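Bak protein (Grouper iridovirus, PDB 5VMN) inhibits host-cell apoptosis as a viral Bcl-2 family protein that exclusively sequesters the pro-apoptotic protein Bim. Local coordinates at residues A[68-72]-A[117-123]; A[54-58]-A[101-105]; A[11-16]-A[94-99]. All coordinates share one frame; numbering follows the deposited sequence.

Interaction 1 of 3, residues A[68-72]-A[117-123]; sequences WGRIL and WVTCASL. With EDO (1,2-ethanediol), chain K; NO3 (nitrate ion), chain G.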
ATOM      1  N   TRP A  68       1.152   5.040  10.098  1.00 23.55           N
ATOM      2  CA  TRP A  68       0.593   5.290   8.774  1.00 23.37           C
ATOM      3  C   TRP A  68       1.666   5.702   7.777  1.00 22.60           C
ATOM      4  O   TRP A  68       1.541   5.423   6.583  1.00 23.85           O
ATOM      5  CB  TRP A  68      -0.507   6.363   8.836  1.00 25.28           C
ATOM      6  CG  TRP A  68      -1.789   5.850   9.455  1.00 26.78           C
ATOM      7  CD1 TRP A  68      -2.377   6.240  10.637  1.00 33.54           C
ATOM      8  CD2 TRP A  68      -2.628   4.829   8.916  1.00 23.83           C
ATOM      9  NE1 TRP A  68      -3.532   5.515  10.841  1.00 31.62           N
ATOM     10  CE2 TRP A  68      -3.718   4.664   9.793  1.00 30.23           C
ATOM     11  CE3 TRP A  68      -2.581   4.064   7.759  1.00 26.03           C
ATOM     12  CZ2 TRP A  68      -4.719   3.735   9.563  1.00 31.39           C
ATOM     13  CZ3 TRP A  68      -3.592   3.158   7.524  1.00 32.33           C
ATOM     14  CH2 TRP A  68      -4.649   3.006   8.425  1.00 33.19           C
ATOM     15  N   GLY A  69       2.725   6.366   8.232  1.00 25.41           N
ATOM     16  CA  GLY A  69       3.803   6.702   7.323  1.00 24.58           C
ATOM     17  C   GLY A  69       4.460   5.466   6.726  1.00 23.02           C
ATOM     18  O   GLY A  69       4.744   5.409   5.523  1.00 22.78           O
ATOM     19  N   ARG A  70       4.699   4.457   7.549  1.00 22.76           N
ATOM     20  CA  ARG A  70       5.252   3.209   7.027  1.00 21.27           C
ATOM     21  C   ARG A  70       4.304   2.558   6.030  1.00 21.10           C
ATOM     22  O   ARG A  70       4.747   2.003   5.014  1.00 20.84           O
ATOM     23  CB  ARG A  70       5.545   2.256   8.175  1.00 22.42           C
ATOM     24  CG  ARG A  70       6.656   2.714   9.065  1.00 25.84           C
ATOM     25  CD  ARG A  70       7.032   1.629  10.019  1.00 27.34           C
ATOM     26  NE  ARG A  70       7.970   2.074  11.033  1.00 28.15           N
ATOM     27  CZ  ARG A  70       8.527   1.263  11.925  1.00 30.97           C
ATOM     28  NH1 ARG A  70       8.259  -0.032  11.900  1.00 31.62           N
ATOM     29  NH2 ARG A  70       9.333   1.748  12.851  1.00 32.68           N
ATOM     30  N   ILE A  71       2.995   2.620   6.288  1.00 21.58           N
ATOM     31  CA  ILE A  71       2.042   2.064   5.339  1.00 18.86           C
ATOM     32  C   ILE A  71       2.124   2.818   4.013  1.00 21.41           C
ATOM     33  O   ILE A  71       2.099   2.210   2.934  1.00 20.57           O
ATOM     34  CB  ILE A  71       0.623   2.091   5.942  1.00 21.57           C
ATOM     35  CG1 ILE A  71       0.536   0.983   6.989  1.00 25.10           C
ATOM     36  CG2 ILE A  71      -0.427   1.943   4.865  1.00 23.76           C
ATOM     37  CD1 ILE A  71      -0.752   0.961   7.801  1.00 31.58           C
ATOM     38  N   LEU A  72       2.239   4.151   4.070  1.00 21.61           N
ATOM     39  CA  LEU A  72       2.284   4.919   2.841  1.00 19.35           C
ATOM     40  C   LEU A  72       3.598   4.685   2.094  1.00 18.76           C
ATOM     41  O   LEU A  72       3.611   4.715   0.859  1.00 22.40           O
ATOM     42  CB  LEU A  72       2.064   6.404   3.141  1.00 21.54           C
ATOM     43  CG  LEU A  72       0.641   6.746   3.594  1.00 25.27           C
ATOM     44  CD1 LEU A  72       0.606   8.171   4.172  1.00 23.69           C
ATOM     45  CD2 LEU A  72      -0.330   6.635   2.450  1.00 24.83           C
ATOM     46  N   TRP A 117      -8.558   3.532   7.475  1.00 30.95           N
ATOM     47  CA  TRP A 117      -7.999   4.295   6.363  1.00 27.44           C
ATOM     48  C   TRP A 117      -8.522   5.725   6.331  1.00 27.39           C
ATOM     49  O   TRP A 117      -7.831   6.618   5.824  1.00 28.03           O
ATOM     50  CB  TRP A 117      -8.320   3.608   5.043  1.00 26.70           C
ATOM     51  CG  TRP A 117      -7.569   2.329   4.844  1.00 25.35           C
ATOM     52  CD1 TRP A 117      -8.018   1.054   5.065  1.00 28.72           C
ATOM     53  CD2 TRP A 117      -6.219   2.203   4.397  1.00 24.81           C
ATOM     54  NE1 TRP A 117      -7.032   0.153   4.781  1.00 28.66           N
ATOM     55  CE2 TRP A 117      -5.922   0.831   4.353  1.00 23.44           C
ATOM     56  CE3 TRP A 117      -5.245   3.116   4.001  1.00 27.05           C
ATOM     57  CZ2 TRP A 117      -4.685   0.349   3.939  1.00 24.60           C
ATOM     58  CZ3 TRP A 117      -3.995   2.620   3.597  1.00 28.64           C
ATOM     59  CH2 TRP A 117      -3.742   1.251   3.571  1.00 26.40           C
ATOM     60  N   VAL A 118      -9.736   5.973   6.844  1.00 27.13           N
ATOM     61  CA  VAL A 118     -10.236   7.345   6.859  1.00 28.05           C
ATOM     62  C   VAL A 118      -9.323   8.207   7.709  1.00 30.52           C
ATOM     63  O   VAL A 118      -9.122   9.390   7.412  1.00 32.55           O
ATOM     64  CB  VAL A 118     -11.694   7.437   7.354  1.00 29.51           C
ATOM     65  CG1 VAL A 118     -12.130   8.911   7.601  1.00 34.50           C
ATOM     66  CG2 VAL A 118     -12.617   6.804   6.353  1.00 34.40           C
ATOM     67  N   THR A 119      -8.754   7.642   8.769  1.00 29.91           N
ATOM     68  CA  THR A 119      -7.863   8.437   9.602  1.00 32.77           C
ATOM     69  C   THR A 119      -6.551   8.672   8.870  1.00 29.39           C
ATOM     70  O   THR A 119      -5.993   9.771   8.934  1.00 35.02           O
ATOM     71  CB  THR A 119      -7.652   7.756  10.956  1.00 35.00           C
ATOM     72  OG1 THR A 119      -8.856   7.858  11.708  1.00 33.13           O
ATOM     73  CG2 THR A 119      -6.534   8.413  11.758  1.00 40.51           C
ATOM     74  N   CYS A 120      -6.066   7.660   8.143  1.00 26.47           N
ATOM     75  CA  CYS A 120      -4.913   7.846   7.266  1.00 25.26           C
ATOM     76  C   CYS A 120      -5.168   8.955   6.260  1.00 34.74           C
ATOM     77  O   CYS A 120      -4.328   9.839   6.055  1.00 33.58           O
ATOM     78  CB  CYS A 120      -4.602   6.554   6.535  1.00 26.49           C
ATOM     79  SG  CYS A 120      -3.040   6.675   5.556  1.00 29.16           S
ATOM     80  N   ALA A 121      -6.320   8.911   5.606  1.00 28.85           N
ATOM     81  CA  ALA A 121      -6.650   9.928   4.619  1.00 31.20           C
ATOM     82  C   ALA A 121      -6.685  11.311   5.235  1.00 38.66           C
ATOM     83  O   ALA A 121      -6.494  12.305   4.531  1.00 40.71           O
ATOM     84  CB  ALA A 121      -8.003   9.628   3.982  1.00 33.32           C
ATOM     85  N   SER A 122      -6.951  11.406   6.534  1.00 32.20           N
ATOM     86  CA  SER A 122      -7.173  12.682   7.167  1.00 31.43           C
ATOM     87  C   SER A 122      -5.918  13.283   7.796  1.00 35.30           C
ATOM     88  O   SER A 122      -5.976  14.411   8.294  1.00 37.42           O
ATOM     89  CB  SER A 122      -8.254  12.547   8.255  1.00 38.50           C
ATOM     90  OG  SER A 122      -9.499  12.118   7.690  1.00 38.62           O
ATOM     91  N   LEU A 123      -4.814  12.552   7.826  1.00 34.29           N
ATOM     92  CA  LEU A 123      -3.573  13.091   8.370  1.00 34.78           C
ATOM     93  C   LEU A 123      -3.141  14.325   7.599  1.00 43.51           C
ATOM     94  O   LEU A 123      -3.169  14.352   6.366  1.00 44.86           O
ATOM     95  CB  LEU A 123      -2.464  12.051   8.272  1.00 34.31           C
ATOM     96  CG  LEU A 123      -2.698  10.703   8.909  1.00 40.34           C
ATOM     97  CD1 LEU A 123      -1.613   9.736   8.438  1.00 38.64           C
ATOM     98  CD2 LEU A 123      -2.720  10.840  10.415  1.00 52.79           C
TER
HETATM   99  C1  EDO K 210       1.657   8.294  12.048  1.00 56.49           C
HETATM  100  O1  EDO K 210       2.481   7.877  10.920  1.00 47.70           O
HETATM  101  C2  EDO K 210       0.349   7.512  12.237  1.00 50.73           C
HETATM  102  O2  EDO K 210       0.450   6.178  12.816  1.00 39.41           O
HETATM  103  N   NO3 G 206      -7.302  -3.131   3.414  1.00 72.90           N
HETATM  104  O1  NO3 G 206      -7.360  -4.299   2.932  1.00 75.37           O
HETATM  105  O2  NO3 G 206      -7.781  -2.171   2.749  1.00 71.76           O
HETATM  106  O3  NO3 G 206      -6.771  -2.918   4.547  1.00 53.24           O

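Interaction 2 of 3, residues A[54-58]-A[101-105]; sequences LEIGN and FFRQD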
ATOM      1  N   LEU A  54       4.751  -8.596  -0.192  1.00 25.17           N
ATOM      2  CA  LEU A  54       4.505  -9.174   1.124  1.00 25.77           C
ATOM      3  C   LEU A  54       5.767  -9.150   1.973  1.00 26.54           C
ATOM      4  O   LEU A  54       5.734  -8.745   3.142  1.00 27.64           O
ATOM      5  CB  LEU A  54       3.966 -10.598   0.980  1.00 27.87           C
ATOM      6  CG  LEU A  54       3.725 -11.356   2.272  1.00 31.71           C
ATOM      7  CD1 LEU A  54       2.720 -10.600   3.125  1.00 36.05           C
ATOM      8  CD2 LEU A  54       3.217 -12.747   1.934  1.00 36.66           C
ATOM      9  N   GLU A  55       6.898  -9.520   1.381  1.00 25.23           N
ATOM     10  CA  GLU A  55       8.169  -9.477   2.092  1.00 24.58           C
ATOM     11  C   GLU A  55       8.506  -8.055   2.507  1.00 25.92           C
ATOM     12  O   GLU A  55       8.952  -7.820   3.636  1.00 24.75           O
ATOM     13  CB  GLU A  55       9.288 -10.040   1.215  1.00 29.48           C
ATOM     14  CG  GLU A  55      10.628 -10.001   1.883  1.00 34.39           C
ATOM     15  CD  GLU A  55      11.722 -10.677   1.074  1.00 52.43           C
ATOM     16  OE1 GLU A  55      12.888 -10.240   1.175  1.00 61.74           O
ATOM     17  OE2 GLU A  55      11.407 -11.640   0.347  1.00 53.22           O
ATOM     18  N   ILE A  56       8.319  -7.096   1.600  1.00 21.68           N
ATOM     19  CA  ILE A  56       8.649  -5.703   1.924  1.00 20.66           C
ATOM     20  C   ILE A  56       7.783  -5.195   3.067  1.00 21.77           C
ATOM     21  O   ILE A  56       8.285  -4.576   4.010  1.00 22.94           O
ATOM     22  CB  ILE A  56       8.493  -4.811   0.685  1.00 23.05           C
ATOM     23  CG1 ILE A  56       9.510  -5.218  -0.377  1.00 28.79           C
ATOM     24  CG2 ILE A  56       8.733  -3.337   1.070  1.00 26.74           C
ATOM     25  CD1 ILE A  56       9.274  -4.539  -1.708  1.00 32.49           C
ATOM     26  N   GLY A  57       6.481  -5.491   3.028  1.00 22.47           N
ATOM     27  CA  GLY A  57       5.600  -5.064   4.105  1.00 22.24           C
ATOM     28  C   GLY A  57       5.978  -5.697   5.430  1.00 22.84           C
ATOM     29  O   GLY A  57       6.042  -5.023   6.460  1.00 23.99           O
ATOM     30  N   ASN A  58       6.285  -6.986   5.417  1.00 22.96           N
ATOM     31  CA  ASN A  58       6.707  -7.619   6.650  1.00 24.07           C
ATOM     32  C   ASN A  58       8.067  -7.104   7.099  1.00 28.63           C
ATOM     33  O   ASN A  58       8.327  -7.037   8.302  1.00 26.52           O
ATOM     34  CB  ASN A  58       6.698  -9.136   6.498  1.00 28.86           C
ATOM     35  CG  ASN A  58       5.282  -9.696   6.536  1.00 33.64           C
ATOM     36  OD1 ASN A  58       4.352  -9.024   6.987  1.00 31.41           O
ATOM     37  ND2 ASN A  58       5.115 -10.915   6.069  1.00 36.70           N
ATOM     38  N   PHE A 101      -0.686  -8.849   2.310  1.00 30.30           N
ATOM     39  CA  PHE A 101      -0.063  -8.189   3.449  1.00 28.09           C
ATOM     40  C   PHE A 101      -1.122  -7.607   4.374  1.00 31.75           C
ATOM     41  O   PHE A 101      -1.054  -7.777   5.597  1.00 30.62           O
ATOM     42  CB  PHE A 101       0.886  -7.077   2.991  1.00 27.32           C
ATOM     43  CG  PHE A 101       1.409  -6.239   4.129  1.00 26.59           C
ATOM     44  CD1 PHE A 101       2.371  -6.751   4.979  1.00 27.66           C
ATOM     45  CD2 PHE A 101       0.893  -4.983   4.385  1.00 27.18           C
ATOM     46  CE1 PHE A 101       2.845  -6.020   6.036  1.00 29.28           C
ATOM     47  CE2 PHE A 101       1.372  -4.228   5.443  1.00 27.00           C
ATOM     48  CZ  PHE A 101       2.350  -4.755   6.275  1.00 24.77           C
ATOM     49  N   PHE A 102      -2.093  -6.889   3.809  1.00 31.02           N
ATOM     50  CA  PHE A 102      -3.042  -6.163   4.648  1.00 30.65           C
ATOM     51  C   PHE A 102      -4.076  -7.089   5.271  1.00 37.05           C
ATOM     52  O   PHE A 102      -4.711  -6.720   6.264  1.00 37.06           O
ATOM     53  CB  PHE A 102      -3.728  -5.051   3.844  1.00 28.00           C
ATOM     54  CG  PHE A 102      -2.846  -3.853   3.625  1.00 26.42           C
ATOM     55  CD1 PHE A 102      -2.536  -3.003   4.675  1.00 26.38           C
ATOM     56  CD2 PHE A 102      -2.294  -3.602   2.393  1.00 28.30           C
ATOM     57  CE1 PHE A 102      -1.702  -1.930   4.496  1.00 29.60           C
ATOM     58  CE2 PHE A 102      -1.481  -2.508   2.199  1.00 27.91           C
ATOM     59  CZ  PHE A 102      -1.153  -1.681   3.261  1.00 29.05           C
ATOM     60  N   ARG A 103      -4.239  -8.295   4.742  1.00 34.44           N
ATOM     61  CA  ARG A 103      -5.168  -9.248   5.348  1.00 35.83           C
ATOM     62  C   ARG A 103      -4.565 -10.014   6.518  1.00 35.98           C
ATOM     63  O   ARG A 103      -5.292 -10.718   7.221  1.00 37.28           O
ATOM     64  CB  ARG A 103      -5.665 -10.233   4.295  1.00 43.04           C
ATOM     65  CG  ARG A 103      -6.578  -9.592   3.254  1.00 54.92           C
ATOM     66  CD  ARG A 103      -7.324 -10.644   2.434  1.00 62.59           C
ATOM     67  NE  ARG A 103      -6.432 -11.697   1.935  1.00 74.53           N
ATOM     68  CZ  ARG A 103      -6.004 -11.815   0.676  1.00 61.85           C
ATOM     69  NH1 ARG A 103      -6.380 -10.949  -0.263  1.00 70.02           N
ATOM     70  NH2 ARG A 103      -5.189 -12.808   0.356  1.00 60.22           N
ATOM     71  N   GLN A 104      -3.268  -9.908   6.751  1.00 36.12           N
ATOM     72  CA  GLN A 104      -2.688 -10.513   7.939  1.00 35.80           C
ATOM     73  C   GLN A 104      -3.335  -9.939   9.188  1.00 37.23           C
ATOM     74  O   GLN A 104      -3.582  -8.730   9.281  1.00 36.08           O
ATOM     75  CB  GLN A 104      -1.186 -10.266   7.986  1.00 36.12           C
ATOM     76  CG  GLN A 104      -0.410 -10.930   6.857  1.00 32.77           C
ATOM     77  CD  GLN A 104       1.092 -10.675   6.950  1.00 34.51           C
ATOM     78  OE1 GLN A 104       1.881 -11.597   7.110  1.00 37.99           O
ATOM     79  NE2 GLN A 104       1.483  -9.422   6.835  1.00 33.06           N
ATOM     80  N   ASP A 105      -3.593 -10.818  10.160  1.00 39.88           N
ATOM     81  CA  ASP A 105      -4.404 -10.433  11.312  1.00 45.64           C
ATOM     82  C   ASP A 105      -3.805  -9.225  12.038  1.00 42.73           C
ATOM     83  O   ASP A 105      -4.529  -8.296  12.424  1.00 41.67           O
ATOM     84  CB  ASP A 105      -4.549 -11.625  12.259  1.00 54.65           C
ATOM     85  CG  ASP A 105      -5.588 -12.646  11.776  1.00 56.12           C
ATOM     86  OD1 ASP A 105      -6.323 -12.353  10.807  1.00 56.43           O
ATOM     87  OD2 ASP A 105      -5.671 -13.746  12.372  1.00 60.95           O
TER

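Interaction 3 of 3, residues A[11-16]-A[94-99]; sequences FSALLR and ITEQLE. With NO3 (nitrate ion), chain F.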
ATOM      1  N   PHE A  11      -7.003  -1.793  -4.107  1.00 34.85           N
ATOM      2  CA  PHE A  11      -5.580  -1.585  -4.410  1.00 35.68           C
ATOM      3  C   PHE A  11      -5.317  -1.572  -5.909  1.00 36.14           C
ATOM      4  O   PHE A  11      -4.426  -0.860  -6.373  1.00 31.70           O
ATOM      5  CB  PHE A  11      -4.704  -2.644  -3.717  1.00 36.41           C
ATOM      6  CG  PHE A  11      -4.740  -2.555  -2.196  1.00 36.66           C
ATOM      7  CD1 PHE A  11      -4.136  -1.502  -1.533  1.00 33.38           C
ATOM      8  CD2 PHE A  11      -5.413  -3.498  -1.444  1.00 49.57           C
ATOM      9  CE1 PHE A  11      -4.193  -1.405  -0.144  1.00 34.10           C
ATOM     10  CE2 PHE A  11      -5.469  -3.403  -0.066  1.00 51.08           C
ATOM     11  CZ  PHE A  11      -4.852  -2.352   0.582  1.00 43.26           C
ATOM     12  N   SER A  12      -6.088  -2.317  -6.689  1.00 35.09           N
ATOM     13  CA  SER A  12      -5.945  -2.229  -8.136  1.00 35.53           C
ATOM     14  C   SER A  12      -6.283  -0.830  -8.646  1.00 33.59           C
ATOM     15  O   SER A  12      -5.548  -0.267  -9.465  1.00 32.50           O
ATOM     16  CB  SER A  12      -6.832  -3.276  -8.807  1.00 42.48           C
ATOM     17  OG  SER A  12      -6.670  -3.224 -10.202  1.00 56.89           O
ATOM     18  N   ALA A  13      -7.385  -0.241  -8.165  1.00 33.86           N
ATOM     19  CA  ALA A  13      -7.706   1.122  -8.574  1.00 33.26           C
ATOM     20  C   ALA A  13      -6.648   2.094  -8.087  1.00 31.59           C
ATOM     21  O   ALA A  13      -6.264   3.018  -8.808  1.00 30.88           O
ATOM     22  CB  ALA A  13      -9.082   1.540  -8.039  1.00 34.19           C
ATOM     23  N   LEU A  14      -6.160   1.896  -6.867  1.00 31.15           N
ATOM     24  CA  LEU A  14      -5.134   2.772  -6.321  1.00 29.81           C
ATOM     25  C   LEU A  14      -3.917   2.806  -7.223  1.00 28.72           C
ATOM     26  O   LEU A  14      -3.393   3.878  -7.534  1.00 27.90           O
ATOM     27  CB  LEU A  14      -4.737   2.299  -4.930  1.00 29.90           C
ATOM     28  CG  LEU A  14      -3.639   3.104  -4.196  1.00 28.82           C
ATOM     29  CD1 LEU A  14      -4.129   4.408  -3.714  1.00 29.51           C
ATOM     30  CD2 LEU A  14      -3.118   2.313  -3.015  1.00 37.06           C
ATOM     31  N   LEU A  15      -3.411   1.641  -7.593  1.00 28.96           N
ATOM     32  CA  LEU A  15      -2.158   1.605  -8.341  1.00 28.17           C
ATOM     33  C   LEU A  15      -2.335   1.970  -9.810  1.00 28.64           C
ATOM     34  O   LEU A  15      -1.359   2.356 -10.470  1.00 32.20           O
ATOM     35  CB  LEU A  15      -1.522   0.217  -8.200  1.00 29.43           C
ATOM     36  CG  LEU A  15      -1.215  -0.133  -6.734  1.00 32.84           C
ATOM     37  CD1 LEU A  15      -0.571  -1.488  -6.624  1.00 46.86           C
ATOM     38  CD2 LEU A  15      -0.329   0.894  -6.044  1.00 41.60           C
ATOM     39  N   ARG A  16      -3.537   1.865 -10.340  1.00 29.32           N
ATOM     40  CA  ARG A  16      -3.786   2.281 -11.712  1.00 31.43           C
ATOM     41  C   ARG A  16      -4.040   3.779 -11.789  1.00 40.35           C
ATOM     42  O   ARG A  16      -3.844   4.373 -12.849  1.00 43.43           O
ATOM     43  CB  ARG A  16      -4.950   1.492 -12.303  1.00 36.27           C
ATOM     44  CG  ARG A  16      -4.564   0.044 -12.628  1.00 43.78           C
ATOM     45  CD  ARG A  16      -5.722  -0.845 -13.120  1.00 53.15           C
ATOM     46  NE  ARG A  16      -5.196  -2.095 -13.686  1.00 53.68           N
ATOM     47  CZ  ARG A  16      -4.784  -3.146 -12.975  1.00 67.41           C
ATOM     48  NH1 ARG A  16      -4.308  -4.224 -13.596  1.00 62.27           N
ATOM     49  NH2 ARG A  16      -4.827  -3.126 -11.647  1.00 75.29           N
ATOM     50  N   ILE A  94       1.420  -8.022  -8.004  1.00 31.49           N
ATOM     51  CA  ILE A  94       1.709  -6.934  -7.072  1.00 29.92           C
ATOM     52  C   ILE A  94       0.481  -6.626  -6.229  1.00 27.04           C
ATOM     53  O   ILE A  94       0.556  -6.493  -4.999  1.00 26.45           O
ATOM     54  CB  ILE A  94       2.197  -5.688  -7.833  1.00 27.11           C
ATOM     55  CG1 ILE A  94       3.606  -5.904  -8.363  1.00 29.00           C
ATOM     56  CG2 ILE A  94       2.212  -4.468  -6.937  1.00 25.83           C
ATOM     57  CD1 ILE A  94       3.976  -4.973  -9.484  1.00 29.26           C
ATOM     58  N   THR A  95      -0.673  -6.492  -6.884  1.00 29.35           N
ATOM     59  CA  THR A  95      -1.899  -6.180  -6.150  1.00 32.07           C
ATOM     60  C   THR A  95      -2.265  -7.305  -5.192  1.00 29.89           C
ATOM     61  O   THR A  95      -2.660  -7.054  -4.049  1.00 31.87           O
ATOM     62  CB  THR A  95      -3.050  -5.921  -7.121  1.00 42.36           C
ATOM     63  OG1 THR A  95      -3.345  -7.114  -7.845  1.00 59.80           O
ATOM     64  CG2 THR A  95      -2.680  -4.851  -8.092  1.00 38.17           C
ATOM     65  N   GLU A  96      -2.118  -8.558  -5.633  1.00 33.14           N
ATOM     66  CA  GLU A  96      -2.413  -9.683  -4.752  1.00 33.30           C
ATOM     67  C   GLU A  96      -1.444  -9.739  -3.589  1.00 34.42           C
ATOM     68  O   GLU A  96      -1.844 -10.076  -2.470  1.00 39.11           O
ATOM     69  CB  GLU A  96      -2.367 -11.005  -5.530  1.00 38.34           C
ATOM     70  CG  GLU A  96      -3.361 -11.089  -6.662  1.00 44.77           C
ATOM     71  CD  GLU A  96      -3.208 -12.358  -7.498  1.00 56.42           C
ATOM     72  OE1 GLU A  96      -4.252 -12.864  -7.937  1.00 58.53           O
ATOM     73  OE2 GLU A  96      -2.066 -12.841  -7.715  1.00 56.24           O
ATOM     74  N   GLN A  97      -0.161  -9.423  -3.836  1.00 32.68           N
ATOM     75  CA  GLN A  97       0.819  -9.388  -2.759  1.00 32.47           C
ATOM     76  C   GLN A  97       0.431  -8.331  -1.723  1.00 33.66           C
ATOM     77  O   GLN A  97       0.507  -8.570  -0.509  1.00 30.12           O
ATOM     78  CB  GLN A  97       2.221  -9.101  -3.337  1.00 34.81           C
ATOM     79  CG  GLN A  97       2.851 -10.246  -4.173  1.00 41.17           C
ATOM     80  CD  GLN A  97       4.153  -9.852  -4.950  1.00 36.64           C
ATOM     81  OE1 GLN A  97       4.715  -8.782  -4.760  1.00 34.31           O
ATOM     82  NE2 GLN A  97       4.583 -10.719  -5.852  1.00 42.76           N
ATOM     83  N   LEU A  98      -0.006  -7.161  -2.192  1.00 29.88           N
ATOM     84  CA  LEU A  98      -0.454  -6.098  -1.291  1.00 28.27           C
ATOM     85  C   LEU A  98      -1.644  -6.542  -0.464  1.00 31.21           C
ATOM     86  O   LEU A  98      -1.670  -6.371   0.760  1.00 33.38           O
ATOM     87  CB  LEU A  98      -0.844  -4.860  -2.088  1.00 38.76           C
ATOM     88  CG  LEU A  98       0.081  -3.684  -2.118  1.00 42.45           C
ATOM     89  CD1 LEU A  98      -0.629  -2.557  -2.815  1.00 36.93           C
ATOM     90  CD2 LEU A  98       0.503  -3.272  -0.750  1.00 29.37           C
ATOM     91  N   GLU A  99      -2.656  -7.104  -1.126  1.00 31.42           N
ATOM     92  CA  GLU A  99      -3.833  -7.559  -0.399  1.00 36.49           C
ATOM     93  C   GLU A  99      -3.452  -8.577   0.666  1.00 38.12           C
ATOM     94  O   GLU A  99      -3.955  -8.520   1.797  1.00 35.92           O
ATOM     95  CB  GLU A  99      -4.851  -8.144  -1.374  1.00 41.10           C
ATOM     96  CG  GLU A  99      -5.420  -7.103  -2.324  1.00 42.75           C
ATOM     97  CD  GLU A  99      -6.117  -7.699  -3.536  1.00 64.74           C
ATOM     98  OE1 GLU A  99      -5.768  -8.823  -3.946  1.00 60.02           O
ATOM     99  OE2 GLU A  99      -7.015  -7.034  -4.088  1.00 73.29           O
TER
HETATM  100  N   NO3 F 205      -8.175  -4.749  -4.891  1.00 77.79           N
HETATM  101  O1  NO3 F 205      -9.349  -4.987  -5.296  1.00 78.74           O
HETATM  102  O2  NO3 F 205      -7.242  -4.587  -5.724  1.00 73.60           O
HETATM  103  O3  NO3 F 205      -7.936  -4.680  -3.651  1.00 78.25           O
HETATM  104  O   HOH W   1      -4.496  -5.370 -10.532  1.00 54.49           O

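Interaction 1 of 3, residues A[68-72]-A[117-123]
Two Bcl-2 homology motifs meet here: W68 opens helix 68-84 in the Asn-Trp-Gly-Arg sequence of BH1, and W117 belongs to the Asn-Gly-Gly-Trp sequence of BH2, on helix 116-122. The short helical segments run nearly perpendicular (88°), their axes 11.0 Å apart, and the W68 indole bridges much of that separation. C120 lies over one face of this indole, its CB 3.5 Å from the centroid of the six-membered ring in a CH-pi contact. With SG anti to the backbone N (chi1 -174°), the sulfur is carried obliquely past the same ring and reaches L72, whose CD2 is 4.1 Å from C120 SG. A slim cysteine suits a place between an indole and a leucine. W117 meets W68 at a slant, the six-membered rings inclined by 53°, with W68 CZ3 lying 3.9 Å from W117 CE3 toward the rim of the W117 face. I71 adds its CG2 branch, 3.6 Å from W117 CH2, while L123 CD1 closes on W68 CB at 3.6 Å. W117 NE1 donates to O3 of a nitrate ion, probably from the crystallisation liquor, 3.1 Å away. The two segments thus meet by dispersion and a CH-pi contact, without a hydrogen bond between them, while W68 NE1 bonds to N114 O just before helix 116-122, a polar tie between the BH1 and BH2 sequences.

Interaction 2 of 3, residues A[54-58]-A[101-105]
Apolar packing joins L54 and G57 of helix 53-60 to F101, near the C-terminal end of helix 88-103. The CD1 branch of L54 lies 3.7 Å from F101 CA and also approaches F101 CB, so that this leucine packs against the root of the phenylalanine as well as near the edge of its ring. F101 CG stands anti to the backbone N (chi1 172°), which swings the ring across to the backbone of G57. There G57 CA sits over one ring face, 3.9 Å from the centroid, in a CH-pi contact. The fit is close, with F101 CE1 only 3.2 Å from G57 C. Glycine suits this place because it has no side chain to stand where the ring lies.

Both segments belong to the helical bundle of the Bcl-2 fold, within the region that spans its homology motifs. L74 of the following helix 68-84 and I107 of helix 105-113 also pack on F101, so the ring lies where four helices converge.

Polar contacts join the side chains of N58 and Q104. Q104, at the N-cap position of helix 105-113, extends its chain toward N58, and Q104 NE2 donates to N58 OD1 at 2.9 Å. The bond is nearly straight (172°), lies in both amide planes and uses a lone pair of the acceptor. A weak return bond links N58 ND2 to Q104 OE1 at 3.5 Å, the amides being turned 32° against each other. Q104 NE2 also donates to F101 O at 3.3 Å, an oxygen that accepts from Q104 N as well. A primary amide can give and take at once, which suits asparagine and glutamine to this exchange, and the second grip on F101 O steadies the glutamine group that reaches N58.

Interaction 3 of 3, residues A[11-16]-A[94-99]
L98 is the bump that fits between F11 and L15, two residues one helical turn apart on helix 11-16. Its CD1 comes within 3.9 Å of F11 CD1 and 4.0 Å of L15 CD1, the two leucines meeting tip to tip. F11 in turn fills the hollow between L98 and E99: its other ortho carbon, CD2, lies 3.7 Å from E99 CG, so that the glutamate contributes its aliphatic stem. The methyl of T95 makes a smaller bump. With OG1 between the backbone N and the carbonyl carbon (chi1 65°), CG2 settles 4.2 Å from S12 CA and close to L15 CD1, while T95 OG1 turns back to T92 O within its own helix.

In this Bcl-2 helical bundle the contact lays the short N-terminal helix 11-16 across helix 88-103, the N-to-C directions of the two segments at 126° and their axes 9.9 Å apart at closest approach. L15 CD1 also abuts I94 CG2, and F82 of helix 68-84 packs on L15 and T95. Beside the ring, a nitrate ion, probably from the crystallisation liquor, sits at the first turn of helix 11-16, where F11 N and S12 N donate to its O3 and O2, as anions often do at helix N termini.

How the interactions relate
From the N terminus, helix 11-16 is the first to close a loop: interaction 3 brings it to helix 88-103 across 77 residues. Inside that loop helix 53-60 begins interaction 2, which closes only beyond residue 99, at the end of helix 88-103. Helix 68-84 then starts interaction 1, closed last by helix 116-122. No loop nests in another; each pair crosses, so the N-terminal helix, the middle helices and the C-terminal helix interlock. Interactions 2 and 3 share helix 88-103. F102, next to F101, links all three sites, with its CD2 3.4 Å from F11 CZ and its CE1 3.8 Å from W117 CZ2, while interactions 1 and 3 do not touch.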